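Local coordinates for protein glutathione synthetase-like effector 30 (Gpa-GSS30-apo) (Globodera pallida, PDB 5OET) that is a glutathione synthetase-like effector of a plant-parasitic nematode, probably derived from a housekeeping enzyme that joins gamma-glutamylcysteine and glycine at the expense of ATP, at residues R290-P295 against L302-V307. Residues are numbered along the deposited sequence; the frame is centred on the assembly and turned at random.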
loop_
_atom_site.group_PDB
_atom_site.type_symbol
_atom_site.label_atom_id
_atom_site.label_comp_id
_atom_site.label_asym_id
_atom_site.label_seq_id
_atom_site.Cartn_x
_atom_site.Cartn_y
_atom_site.Cartn_z
ATOM N N ARG A 290 6.860 -8.047 -30.088
ATOM C CA ARG A 290 6.735 -6.607 -29.951
ATOM C C ARG A 290 8.064 -5.887 -29.880
ATOM O O ARG A 290 8.058 -4.675 -29.880
ATOM C CB ARG A 290 5.913 -6.291 -28.702
ATOM C CG ARG A 290 4.480 -6.833 -28.774
ATOM C CD ARG A 290 3.696 -6.593 -27.494
ATOM N NE ARG A 290 3.512 -5.172 -27.226
ATOM C CZ ARG A 290 3.169 -4.655 -26.047
ATOM N NH1 ARG A 290 2.955 -5.451 -24.989
ATOM N NH2 ARG A 290 3.053 -3.332 -25.902
ATOM N N LEU A 291 9.183 -6.610 -29.801
ATOM C CA LEU A 291 10.521 -6.005 -29.826
ATOM C C LEU A 291 11.271 -6.515 -31.046
ATOM O O LEU A 291 11.351 -7.715 -31.276
ATOM C CB LEU A 291 11.328 -6.348 -28.575
ATOM C CG LEU A 291 10.797 -5.903 -27.213
ATOM C CD1 LEU A 291 11.576 -6.499 -26.057
ATOM C CD2 LEU A 291 10.840 -4.399 -27.087
ATOM N N LYS A 292 11.771 -5.595 -31.855
ATOM C CA LYS A 292 12.766 -5.908 -32.875
ATOM C C LYS A 292 13.876 -4.883 -32.747
ATOM O O LYS A 292 13.774 -3.921 -31.968
ATOM C CB LYS A 292 12.186 -5.995 -34.305
ATOM C CG LYS A 292 11.038 -5.054 -34.666
ATOM C CD LYS A 292 11.510 -3.627 -34.931
ATOM C CE LYS A 292 10.379 -2.698 -35.361
ATOM N NZ LYS A 292 9.921 -2.869 -36.760
ATOM N N ARG A 293 14.966 -5.140 -33.448
ATOM C CA ARG A 293 16.095 -4.246 -33.462
ATOM C C ARG A 293 16.095 -3.571 -34.819
ATOM O O ARG A 293 15.785 -4.210 -35.813
ATOM C CB ARG A 293 17.376 -5.047 -33.245
ATOM C CG ARG A 293 18.611 -4.197 -33.003
ATOM C CD ARG A 293 19.775 -5.056 -32.525
ATOM N NE ARG A 293 19.979 -6.210 -33.413
ATOM C CZ ARG A 293 20.820 -7.216 -33.194
ATOM N NH1 ARG A 293 21.615 -7.250 -32.128
ATOM N NH2 ARG A 293 20.871 -8.201 -34.066
ATOM N N ASP A 294 16.424 -2.286 -34.863
ATOM C CA ASP A 294 16.584 -1.596 -36.139
ATOM C C ASP A 294 17.814 -2.140 -36.863
ATOM O O ASP A 294 18.863 -2.270 -36.251
ATOM C CB ASP A 294 16.723 -0.077 -35.966
ATOM C CG ASP A 294 16.222 0.706 -37.196
ATOM O OD1 ASP A 294 16.970 0.772 -38.215
ATOM O OD2 ASP A 294 15.072 1.247 -37.131
ATOM N N PRO A 295 17.703 -2.445 -38.167
ATOM C CA PRO A 295 18.895 -2.912 -38.890
ATOM C C PRO A 295 19.978 -1.847 -39.203
ATOM O O PRO A 295 21.077 -2.211 -39.619
ATOM C CB PRO A 295 18.316 -3.467 -40.206
ATOM C CG PRO A 295 16.832 -3.295 -40.144
ATOM C CD PRO A 295 16.556 -2.287 -39.079
ATOM N N LEU A 302 9.963 -0.859 -29.842
ATOM C CA LEU A 302 8.791 -1.497 -29.258
ATOM C C LEU A 302 7.582 -1.116 -30.084
ATOM O O LEU A 302 7.362 0.057 -30.321
ATOM C CB LEU A 302 8.591 -1.019 -27.817
ATOM C CG LEU A 302 7.285 -1.400 -27.094
ATOM C CD1 LEU A 302 7.290 -2.851 -26.652
ATOM C CD2 LEU A 302 7.049 -0.493 -25.908
ATOM N N ASP A 303 6.795 -2.114 -30.498
ATOM C CA ASP A 303 5.622 -1.940 -31.386
ATOM C C ASP A 303 5.909 -1.115 -32.638
ATOM O O ASP A 303 5.108 -0.267 -33.045
ATOM C CB ASP A 303 4.468 -1.299 -30.617
ATOM C CG ASP A 303 4.134 -2.033 -29.347
ATOM O OD1 ASP A 303 4.210 -3.280 -29.352
ATOM O OD2 ASP A 303 3.790 -1.365 -28.346
ATOM N N ASP A 304 7.080 -1.320 -33.223
ATOM C CA ASP A 304 7.502 -0.584 -34.417
ATOM C C ASP A 304 7.480 0.956 -34.314
ATOM O O ASP A 304 7.788 1.618 -35.298
ATOM C CB ASP A 304 6.675 -1.044 -35.617
ATOM C CG ASP A 304 6.444 -2.547 -35.621
ATOM O OD1 ASP A 304 7.334 -3.314 -36.069
ATOM O OD2 ASP A 304 5.364 -2.955 -35.153
ATOM N N LYS A 305 7.180 1.513 -33.139
ATOM C CA LYS A 305 6.977 2.954 -32.974
ATOM C C LYS A 305 7.869 3.634 -31.901
ATOM O O LYS A 305 8.248 4.799 -32.060
ATOM C CB LYS A 305 5.503 3.186 -32.650
ATOM C CG LYS A 305 5.045 4.637 -32.649
ATOM C CD LYS A 305 3.616 4.708 -32.147
ATOM C CE LYS A 305 3.089 6.133 -32.136
ATOM N NZ LYS A 305 1.835 6.272 -31.319
ATOM N N PHE A 306 8.191 2.929 -30.818
ATOM C CA PHE A 306 8.849 3.538 -29.669
ATOM C C PHE A 306 10.270 3.066 -29.526
ATOM O O PHE A 306 10.521 1.877 -29.426
ATOM C CB PHE A 306 8.076 3.226 -28.399
ATOM C CG PHE A 306 6.738 3.887 -28.353
ATOM C CD1 PHE A 306 6.637 5.258 -28.111
ATOM C CD2 PHE A 306 5.567 3.154 -28.579
ATOM C CE1 PHE A 306 5.394 5.884 -28.089
ATOM C CE2 PHE A 306 4.325 3.773 -28.561
ATOM C CZ PHE A 306 4.239 5.137 -28.308
ATOM N N VAL A 307 11.192 4.026 -29.493
ATOM C CA VAL A 307 12.581 3.745 -29.221
ATOM C C VAL A 307 12.696 3.506 -27.715
ATOM O O VAL A 307 12.000 4.113 -26.915
ATOM C CB VAL A 307 13.503 4.867 -29.746
ATOM C CG1 VAL A 307 14.967 4.507 -29.550
ATOM C CG2 VAL A 307 13.250 5.098 -31.239
#
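Arg290 lays its guanidinium edge along the carboxylate of Asp303, at the open end of an antiparallel beta hairpin: strands 291-293 and 300-302 pair, and the chain then turns through Asp303 and Asp304 into strand 306-314 of the mixed sheet. The grip is side-on and bidentate. NE of Arg290 meets OD1 of Asp303 at 2.9 Å, and NH2 reaches OD2 at 3.2 Å, both on syn lone pairs. The two planes lie 2° apart, and the bend at chi3 (64°) swings NE back to the acid. The same NH2 also forms a salt bridge to Glu49 of the second subunit, linking this end of the hairpin to that chain. Beside the ion pair, Leu291 and Leu302 form a non-hydrogen-bonded pair and send their side chains to one face of the sheet, CD2 of Leu291 lying 3.9 Å from CD1 of Leu302; Leu291 packs on Leu248 of strand 246-251, and Leu302 on Ile282 of strand 279-283. The turn carries a classic beta bulge: the amides of Lys305 and Phe306 both donate to Leu302 O. Asp303 N donates to Arg290 O at 2.9 Å. Farther along, Lys292 curls at chi2 and chi4 to place NZ 2.7 Å from Asp304 OD1, on the anti lone pair.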